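Local atomic coordinates of pyridoxal phosphate homeostasis protein (Bifidobacterium adolescentis ATCC 15703, PDB entry 3CPG), a protein that probably binds pyridoxal 5'-phosphate and takes part in keeping the cell's supply of this cofactor in balance. Residues V50-A55 with A70-I75; G98-V103 with A112-F117; V161-E166 with D194-Q199. One frame throughout, in Å; residues are numbered along the deposited sequence.

How the contacts relate
Three contacts from one TIM barrel show how parallel pairing, a single bridge in contact 1 and ladders in the other two, changes its chemistry with place. Contacts 1 and 3 are buried, their centres about 20 Å apart on opposite sides of the chain's centre; contact 2 lies at the surface. All reach the same parallel sheet. Contacts 1 and 2 meet where strands 75-77 and 113-119 pair, with a probable hydrogen bond from Ile75 N to Pro116 O. In contact 1 a single direct backbone hydrogen bond, with a water beside it, joins the segments, aided by the selenomethionine side chain of Met74. Contact 2 adds a histidine bond and a CH-pi contact, contact 3 a glutamine amide packed on a glycine.

Contact 1. Residues V50-A55 with A70-I75; sequences VRLLAA and AGVRMI
The side chain of Met74, present as selenomethionine, lies across those of Leu53 and Arg51 at about a right angle, and illustrates how one flexible chain can serve three successive residues. Its CB rests 3.6 Å from Leu52 O. CG, trans to the backbone N (chi1 176°), lies against the flank of Leu53, 3.9 Å from Leu53 CB. A turn about the CG-SE bond brings the methyl CE to 3.5 Å from Arg51 CB and over one face of the Arg51 guanidinium, displaced toward its rim; NH2 of that group forms a salt bridge with Glu241. The backbone supplies one direct bond, Ala54 N to Met74 O at 2.9 Å, and the same oxygen receives a CA-H contact from Leu53. One step earlier the chains have drawn apart, and a water links them, donating to Leu52 O and accepting from Arg73 N. Val72 packs on the strand too, its CG1 3.8 Å from Ala54 CB and its CG2 against Leu52 CD2. Strand 260-263 also pairs with 51-55, helix 19-42 packs on Leu52, and Met74 also touches Pro116 and His118 of strand 113-119.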
loop_
_atom_site.group_PDB
_atom_site.type_symbol
_atom_site.label_atom_id
_atom_site.label_comp_id
_atom_site.label_asym_id
_atom_site.label_seq_id
_atom_site.Cartn_x
_atom_site.Cartn_y
_atom_site.Cartn_z
ATOM N N VAL A 50 0.553 13.267 2.005
ATOM C CA VAL A 50 0.810 12.064 1.219
ATOM C C VAL A 50 1.984 11.268 1.773
ATOM O O VAL A 50 3.049 11.827 2.021
ATOM C CB VAL A 50 1.137 12.424 -0.250
ATOM C CG1 VAL A 50 1.335 11.156 -1.072
ATOM C CG2 VAL A 50 0.025 13.279 -0.836
ATOM N N ARG A 51 1.786 9.968 1.969
ATOM C CA ARG A 51 2.859 9.118 2.466
ATOM C C ARG A 51 3.428 8.301 1.320
ATOM O O ARG A 51 2.702 7.882 0.411
ATOM C CB ARG A 51 2.363 8.177 3.570
ATOM C CG ARG A 51 2.143 8.853 4.912
ATOM C CD ARG A 51 2.054 7.836 6.041
ATOM N NE ARG A 51 0.858 7.007 5.945
ATOM C CZ ARG A 51 0.622 5.943 6.705
ATOM N NH1 ARG A 51 1.506 5.570 7.624
ATOM N NH2 ARG A 51 -0.501 5.254 6.553
ATOM N N LEU A 52 4.738 8.087 1.362
ATOM C CA LEU A 52 5.416 7.320 0.332
ATOM C C LEU A 52 5.584 5.865 0.737
ATOM O O LEU A 52 6.147 5.567 1.795
ATOM C CB LEU A 52 6.796 7.919 0.049
ATOM C CG LEU A 52 7.773 7.080 -0.782
ATOM C CD1 LEU A 52 7.226 6.842 -2.193
ATOM C CD2 LEU A 52 9.112 7.806 -0.844
ATOM N N LEU A 53 5.077 4.967 -0.102
ATOM C CA LEU A 53 5.223 3.537 0.120
ATOM C C LEU A 53 6.159 3.068 -0.975
ATOM O O LEU A 53 5.894 3.286 -2.159
ATOM C CB LEU A 53 3.884 2.794 -0.009
ATOM C CG LEU A 53 3.924 1.249 -0.008
ATOM C CD1 LEU A 53 2.543 0.720 0.273
ATOM C CD2 LEU A 53 4.388 0.695 -1.340
ATOM N N ALA A 54 7.266 2.447 -0.594
ATOM C CA ALA A 54 8.190 1.954 -1.596
ATOM C C ALA A 54 7.738 0.552 -1.989
ATOM O O ALA A 54 7.549 -0.301 -1.125
ATOM C CB ALA A 54 9.611 1.917 -1.036
ATOM N N ALA A 55 7.525 0.337 -3.284
ATOM C CA ALA A 55 7.121 -0.973 -3.792
ATOM C C ALA A 55 8.447 -1.707 -3.899
ATOM O O ALA A 55 9.260 -1.404 -4.770
ATOM C CB ALA A 55 6.467 -0.834 -5.164
ATOM N N ALA A 70 17.140 6.303 3.486
ATOM C CA ALA A 70 17.047 7.552 2.734
ATOM C C ALA A 70 15.777 8.342 3.023
ATOM O O ALA A 70 15.617 9.460 2.531
ATOM C CB ALA A 70 17.150 7.275 1.243
ATOM N N GLY A 71 14.866 7.763 3.802
ATOM C CA GLY A 71 13.645 8.477 4.133
ATOM C C GLY A 71 12.337 7.714 4.010
ATOM O O GLY A 71 11.296 8.206 4.459
ATOM N N VAL A 72 12.371 6.532 3.402
ATOM C CA VAL A 72 11.153 5.736 3.249
ATOM C C VAL A 72 10.685 5.209 4.601
ATOM O O VAL A 72 11.482 4.690 5.378
ATOM C CB VAL A 72 11.382 4.550 2.293
ATOM C CG1 VAL A 72 10.190 3.608 2.346
ATOM C CG2 VAL A 72 11.582 5.069 0.874
ATOM N N ARG A 73 9.390 5.340 4.877
ATOM C CA ARG A 73 8.836 4.888 6.147
ATOM C C ARG A 73 7.648 3.945 5.974
ATOM O O ARG A 73 6.837 3.783 6.879
ATOM C CB ARG A 73 8.427 6.096 6.990
ATOM C CG ARG A 73 9.606 6.966 7.401
ATOM C CD ARG A 73 10.477 6.258 8.439
ATOM N NE ARG A 73 11.634 7.059 8.838
ATOM C CZ ARG A 73 12.793 7.076 8.187
ATOM N NH1 ARG A 73 12.957 6.332 7.101
ATOM N NH2 ARG A 73 13.790 7.835 8.622
HETATM N N MSE A 74 7.551 3.337 4.800
HETATM C CA MSE A 74 6.491 2.383 4.521
HETATM C C MSE A 74 6.884 1.556 3.305
HETATM O O MSE A 74 7.389 2.095 2.325
HETATM C CB MSE A 74 5.172 3.112 4.261
HETATM C CG MSE A 74 4.030 2.168 3.871
HETATM SE SE MSE A 74 2.214 2.886 4.054
HETATM C CE MSE A 74 2.611 4.669 3.697
ATOM N N ILE A 75 6.683 0.243 3.370
ATOM C CA ILE A 75 7.019 -0.599 2.230
ATOM C C ILE A 75 5.872 -1.537 1.904
ATOM O O ILE A 75 5.037 -1.841 2.756
ATOM C CB ILE A 75 8.290 -1.462 2.471
ATOM C CG1 ILE A 75 8.026 -2.493 3.570
ATOM C CG2 ILE A 75 9.477 -0.563 2.823
ATOM C CD1 ILE A 75 9.189 -3.441 3.814
HETATM O O HOH W 1 4.873 5.691 7.632
HETATM O O HOH W 2 7.516 6.832 3.699
#

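Contact 2. Residues G98-V103 with A112-F117; sequences GFSLGV and AEHIPF
Ser100 and His114 sit side by side at the centre of a short parallel ladder, in which three backbone hydrogen bonds join the strands. Ser100 N gives to Glu113 O, Ile115 N gives to Ser100 O at 2.8 Å, and Gly102 N gives to Ile115 O, the last nearly straight (170°). Among the side-chain polar contacts, the imidazole of His114 reaches forward along the neighbouring strand because its CG lies opposite the backbone N (chi1 179°). NE2 then donates to Gly102 O at 3.0 Å with the acceptor in the ring plane, a bond that should hold the ring's rotation. Ser100 OG lies at the edge of the same ring. Two waters carry the pairing on toward Gly98 and Ala112: one links Gly98 O with Glu113 N, another Ser100 OG with Ala112 O. Apolar contacts occupy the opposite face of the sheet. Ile115 CD1 makes a CH-pi contact over one face of the Phe99 ring, 3.5 Å from Phe99 CG, while Ile115 CG2 meets Leu101 CD1 at 3.8 Å. Gly102 CA lies 3.7 Å from Phe117 CB, where a side chain on the glycine would collide. Helix 61-69 brings Ile68 against Phe99 and Ile115, helix 80-96 brings Cys94 to Phe99 and Leu90 to Leu101, and strand 75-77 packs Ile75 against Leu101 and Phe117.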
loop_
_atom_site.group_PDB
_atom_site.type_symbol
_atom_site.label_atom_id
_atom_site.label_comp_id
_atom_site.label_asym_id
_atom_site.label_seq_id
_atom_site.Cartn_x
_atom_site.Cartn_y
_atom_site.Cartn_z
ATOM N N GLY A 98 16.148 1.504 14.774
ATOM C CA GLY A 98 15.168 2.141 15.645
ATOM C C GLY A 98 13.736 2.170 15.144
ATOM O O GLY A 98 12.945 3.013 15.576
ATOM N N PHE A 99 13.398 1.250 14.244
ATOM C CA PHE A 99 12.048 1.176 13.686
ATOM C C PHE A 99 11.398 -0.173 13.939
ATOM O O PHE A 99 12.077 -1.197 13.987
ATOM C CB PHE A 99 12.066 1.354 12.162
ATOM C CG PHE A 99 12.655 2.647 11.693
ATOM C CD1 PHE A 99 12.028 3.855 11.969
ATOM C CD2 PHE A 99 13.829 2.653 10.941
ATOM C CE1 PHE A 99 12.560 5.053 11.503
ATOM C CE2 PHE A 99 14.368 3.845 10.471
ATOM C CZ PHE A 99 13.733 5.047 10.750
ATOM N N SER A 100 10.079 -0.171 14.095
ATOM C CA SER A 100 9.346 -1.420 14.242
ATOM C C SER A 100 8.837 -1.622 12.815
ATOM O O SER A 100 8.582 -0.649 12.108
ATOM C CB SER A 100 8.187 -1.280 15.240
ATOM O OG SER A 100 7.265 -0.281 14.856
ATOM N N LEU A 101 8.717 -2.869 12.376
ATOM C CA LEU A 101 8.272 -3.145 11.010
ATOM C C LEU A 101 7.095 -4.105 10.968
ATOM O O LEU A 101 7.178 -5.203 11.499
ATOM C CB LEU A 101 9.423 -3.744 10.201
ATOM C CG LEU A 101 9.113 -4.196 8.768
ATOM C CD1 LEU A 101 8.861 -2.981 7.881
ATOM C CD2 LEU A 101 10.287 -5.004 8.224
ATOM N N GLY A 102 6.016 -3.690 10.313
ATOM C CA GLY A 102 4.841 -4.537 10.219
ATOM C C GLY A 102 4.437 -5.055 11.583
ATOM O O GLY A 102 4.444 -4.311 12.561
ATOM N N VAL A 103 4.091 -6.334 11.657
ATOM C CA VAL A 103 3.693 -6.929 12.923
ATOM C C VAL A 103 4.629 -8.056 13.338
ATOM O O VAL A 103 4.499 -8.606 14.431
ATOM C CB VAL A 103 2.256 -7.472 12.851
ATOM C CG1 VAL A 103 1.284 -6.327 12.638
ATOM C CG2 VAL A 103 2.137 -8.476 11.721
ATOM N N ALA A 112 9.641 3.759 19.399
ATOM C CA ALA A 112 10.201 3.581 18.066
ATOM C C ALA A 112 9.153 3.874 16.997
ATOM O O ALA A 112 8.000 3.460 17.121
ATOM C CB ALA A 112 10.721 2.156 17.904
ATOM N N GLU A 113 9.552 4.596 15.954
ATOM C CA GLU A 113 8.628 4.906 14.870
ATOM C C GLU A 113 8.273 3.597 14.191
ATOM O O GLU A 113 9.121 2.715 14.054
ATOM C CB GLU A 113 9.266 5.843 13.847
ATOM C CG GLU A 113 8.312 6.228 12.724
ATOM C CD GLU A 113 8.901 7.235 11.762
ATOM O OE1 GLU A 113 9.967 7.806 12.072
ATOM O OE2 GLU A 113 8.289 7.463 10.697
ATOM N N HIS A 114 7.023 3.472 13.766
ATOM C CA HIS A 114 6.575 2.253 13.112
ATOM C C HIS A 114 6.566 2.399 11.594
ATOM O O HIS A 114 6.107 3.412 11.057
ATOM C CB HIS A 114 5.171 1.881 13.611
ATOM C CG HIS A 114 4.614 0.643 12.981
ATOM N ND1 HIS A 114 3.595 0.674 12.051
ATOM C CD2 HIS A 114 4.939 -0.662 13.137
ATOM C CE1 HIS A 114 3.318 -0.558 11.664
ATOM N NE2 HIS A 114 4.118 -1.388 12.308
ATOM N N ILE A 115 7.096 1.387 10.911
ATOM C CA ILE A 115 7.130 1.365 9.451
ATOM C C ILE A 115 6.132 0.309 8.973
ATOM O O ILE A 115 6.328 -0.889 9.179
ATOM C CB ILE A 115 8.540 1.004 8.913
ATOM C CG1 ILE A 115 9.517 2.138 9.219
ATOM C CG2 ILE A 115 8.489 0.764 7.408
ATOM C CD1 ILE A 115 10.930 1.886 8.729
ATOM N N PRO A 116 5.026 0.742 8.355
ATOM C CA PRO A 116 4.043 -0.238 7.879
ATOM C C PRO A 116 4.634 -1.160 6.818
ATOM O O PRO A 116 5.440 -0.736 5.993
ATOM C CB PRO A 116 2.923 0.638 7.327
ATOM C CG PRO A 116 2.992 1.846 8.215
ATOM C CD PRO A 116 4.483 2.108 8.276
ATOM N N PHE A 117 4.233 -2.428 6.856
ATOM C CA PHE A 117 4.705 -3.416 5.889
ATOM C C PHE A 117 3.417 -3.941 5.255
ATOM O O PHE A 117 2.691 -4.712 5.872
ATOM C CB PHE A 117 5.461 -4.540 6.619
ATOM C CG PHE A 117 6.230 -5.478 5.712
ATOM C CD1 PHE A 117 7.242 -6.279 6.237
ATOM C CD2 PHE A 117 5.928 -5.590 4.357
ATOM C CE1 PHE A 117 7.944 -7.180 5.427
ATOM C CE2 PHE A 117 6.621 -6.485 3.541
ATOM C CZ PHE A 117 7.630 -7.282 4.077
HETATM O O HOH W 3 12.337 5.759 15.647
HETATM O O HOH W 4 6.966 0.955 17.257
#

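Contact 3. Residues V161-E166 with D194-Q199; sequences VGVLLE and DGIELQ
Gln199 turns its CG away from its own carbonyl carbon (chi1 -51°) and then runs extended (chi2 172°), which carries its amide across to Gly162. Glu197, with CG trans to the backbone N (chi1 -176°), stretches out on the same face and presents its carboxylate to that amide. The Gln199 CD lies 3.6 Å from Gly162 CA, so close that a CB on the glycine would run into Gln199 OE1. The amide is gripped at both ends: NE2 donates to Glu197 OE1 at 2.9 Å, meeting the anti lone pair, with the acceptor in the amide plane, while OE1 is hydrogen-bonded to Thr137 OG1 on strand 137-141. With alanine in place of Gln199, Thr137 and Glu197 would probably lose their amide partner, and a gap would open over Gly162. The strands belong to a beta-alpha-beta unit of the TIM barrel, in which helix 183-191 connects strand 161-166 to strand 196-202. Four backbone bonds join them: Val161 N to Gly195 O, Glu197 N to Val161 O, Val163 N to Glu197 O and, nearly in line with its carbonyl, Gln199 N to Val163 O at 2.9 Å. On the face away from the amide, Ile196 CG2 sits against both valines, 3.8 Å from Val161 CG1 and 4.2 Å from Val163 CG1. Leu198 CD1 packs beside Val163 O and Leu165, and Ala187 of helix 183-191 meets both leucines. Leu164, whose CB points away, brings CD2 round to 3.9 Å from Gln199 CB, the two side chains crossing at about a right angle.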
loop_
_atom_site.group_PDB
_atom_site.type_symbol
_atom_site.label_atom_id
_atom_site.label_comp_id
_atom_site.label_asym_id
_atom_site.label_seq_id
_atom_site.Cartn_x
_atom_site.Cartn_y
_atom_site.Cartn_z
ATOM N N VAL A 161 -5.987 -7.588 11.262
ATOM C CA VAL A 161 -5.104 -7.127 10.200
ATOM C C VAL A 161 -5.801 -6.008 9.440
ATOM O O VAL A 161 -7.021 -6.027 9.269
ATOM C CB VAL A 161 -4.733 -8.287 9.225
ATOM C CG1 VAL A 161 -5.979 -8.802 8.507
ATOM C CG2 VAL A 161 -3.682 -7.814 8.229
ATOM N N GLY A 162 -5.032 -5.018 9.006
ATOM C CA GLY A 162 -5.619 -3.924 8.260
ATOM C C GLY A 162 -5.864 -4.345 6.826
ATOM O O GLY A 162 -5.169 -5.213 6.302
ATOM N N VAL A 163 -6.868 -3.753 6.191
ATOM C CA VAL A 163 -7.156 -4.070 4.798
ATOM C C VAL A 163 -7.617 -2.836 4.051
ATOM O O VAL A 163 -8.217 -1.932 4.636
ATOM C CB VAL A 163 -8.279 -5.140 4.643
ATOM C CG1 VAL A 163 -7.867 -6.448 5.293
ATOM C CG2 VAL A 163 -9.579 -4.621 5.245
ATOM N N LEU A 164 -7.303 -2.790 2.764
ATOM C CA LEU A 164 -7.765 -1.711 1.906
ATOM C C LEU A 164 -8.604 -2.429 0.864
ATOM O O LEU A 164 -8.246 -3.523 0.424
ATOM C CB LEU A 164 -6.610 -0.980 1.207
ATOM C CG LEU A 164 -5.555 -0.259 2.051
ATOM C CD1 LEU A 164 -4.730 0.656 1.147
ATOM C CD2 LEU A 164 -6.221 0.562 3.149
ATOM N N LEU A 165 -9.736 -1.843 0.499
ATOM C CA LEU A 165 -10.584 -2.437 -0.523
ATOM C C LEU A 165 -10.008 -1.990 -1.856
ATOM O O LEU A 165 -9.927 -0.792 -2.145
ATOM C CB LEU A 165 -12.032 -1.952 -0.386
ATOM C CG LEU A 165 -12.970 -2.282 -1.554
ATOM C CD1 LEU A 165 -13.026 -3.793 -1.784
ATOM C CD2 LEU A 165 -14.357 -1.728 -1.249
ATOM N N GLU A 166 -9.581 -2.962 -2.654
ATOM C CA GLU A 166 -8.992 -2.698 -3.958
ATOM C C GLU A 166 -10.111 -2.576 -4.976
ATOM O O GLU A 166 -10.886 -3.512 -5.161
ATOM C CB GLU A 166 -8.072 -3.855 -4.345
ATOM C CG GLU A 166 -7.352 -3.688 -5.666
ATOM C CD GLU A 166 -6.600 -4.945 -6.051
ATOM O OE1 GLU A 166 -7.257 -5.958 -6.368
ATOM O OE2 GLU A 166 -5.357 -4.923 -6.022
ATOM N N ASP A 194 -14.978 -9.527 11.731
ATOM C CA ASP A 194 -14.044 -9.445 12.849
ATOM C C ASP A 194 -12.642 -9.772 12.336
ATOM O O ASP A 194 -12.488 -10.369 11.272
ATOM C CB ASP A 194 -14.413 -10.449 13.949
ATOM C CG ASP A 194 -15.761 -10.163 14.581
ATOM O OD1 ASP A 194 -16.024 -8.995 14.930
ATOM O OD2 ASP A 194 -16.555 -11.116 14.739
ATOM N N GLY A 195 -11.621 -9.378 13.089
ATOM C CA GLY A 195 -10.259 -9.671 12.678
ATOM C C GLY A 195 -9.688 -8.776 11.592
ATOM O O GLY A 195 -8.522 -8.917 11.227
ATOM N N ILE A 196 -10.500 -7.870 11.055
ATOM C CA ILE A 196 -10.007 -6.961 10.030
ATOM C C ILE A 196 -10.434 -5.525 10.286
ATOM O O ILE A 196 -11.481 -5.259 10.887
ATOM C CB ILE A 196 -10.462 -7.369 8.599
ATOM C CG1 ILE A 196 -11.983 -7.465 8.528
ATOM C CG2 ILE A 196 -9.814 -8.689 8.198
ATOM C CD1 ILE A 196 -12.494 -7.882 7.159
ATOM N N GLU A 197 -9.593 -4.597 9.847
ATOM C CA GLU A 197 -9.872 -3.179 9.994
ATOM C C GLU A 197 -9.781 -2.516 8.622
ATOM O O GLU A 197 -8.705 -2.438 8.031
ATOM C CB GLU A 197 -8.867 -2.524 10.946
ATOM C CG GLU A 197 -9.153 -1.055 11.212
ATOM C CD GLU A 197 -8.160 -0.418 12.166
ATOM O OE1 GLU A 197 -7.020 -0.127 11.747
ATOM O OE2 GLU A 197 -8.522 -0.212 13.344
ATOM N N LEU A 198 -10.914 -2.048 8.115
ATOM C CA LEU A 198 -10.940 -1.380 6.816
ATOM C C LEU A 198 -10.282 -0.012 6.985
ATOM O O LEU A 198 -10.824 0.865 7.661
ATOM C CB LEU A 198 -12.384 -1.211 6.349
ATOM C CG LEU A 198 -12.599 -0.451 5.045
ATOM C CD1 LEU A 198 -11.899 -1.167 3.896
ATOM C CD2 LEU A 198 -14.092 -0.331 4.786
ATOM N N GLN A 199 -9.123 0.175 6.364
ATOM C CA GLN A 199 -8.389 1.432 6.514
ATOM C C GLN A 199 -8.418 2.366 5.310
ATOM O O GLN A 199 -7.779 3.425 5.327
ATOM C CB GLN A 199 -6.941 1.117 6.893
ATOM C CG GLN A 199 -6.849 0.166 8.076
ATOM C CD GLN A 199 -5.436 -0.307 8.353
ATOM O OE1 GLN A 199 -4.667 -0.575 7.430
ATOM N NE2 GLN A 199 -5.097 -0.438 9.631
#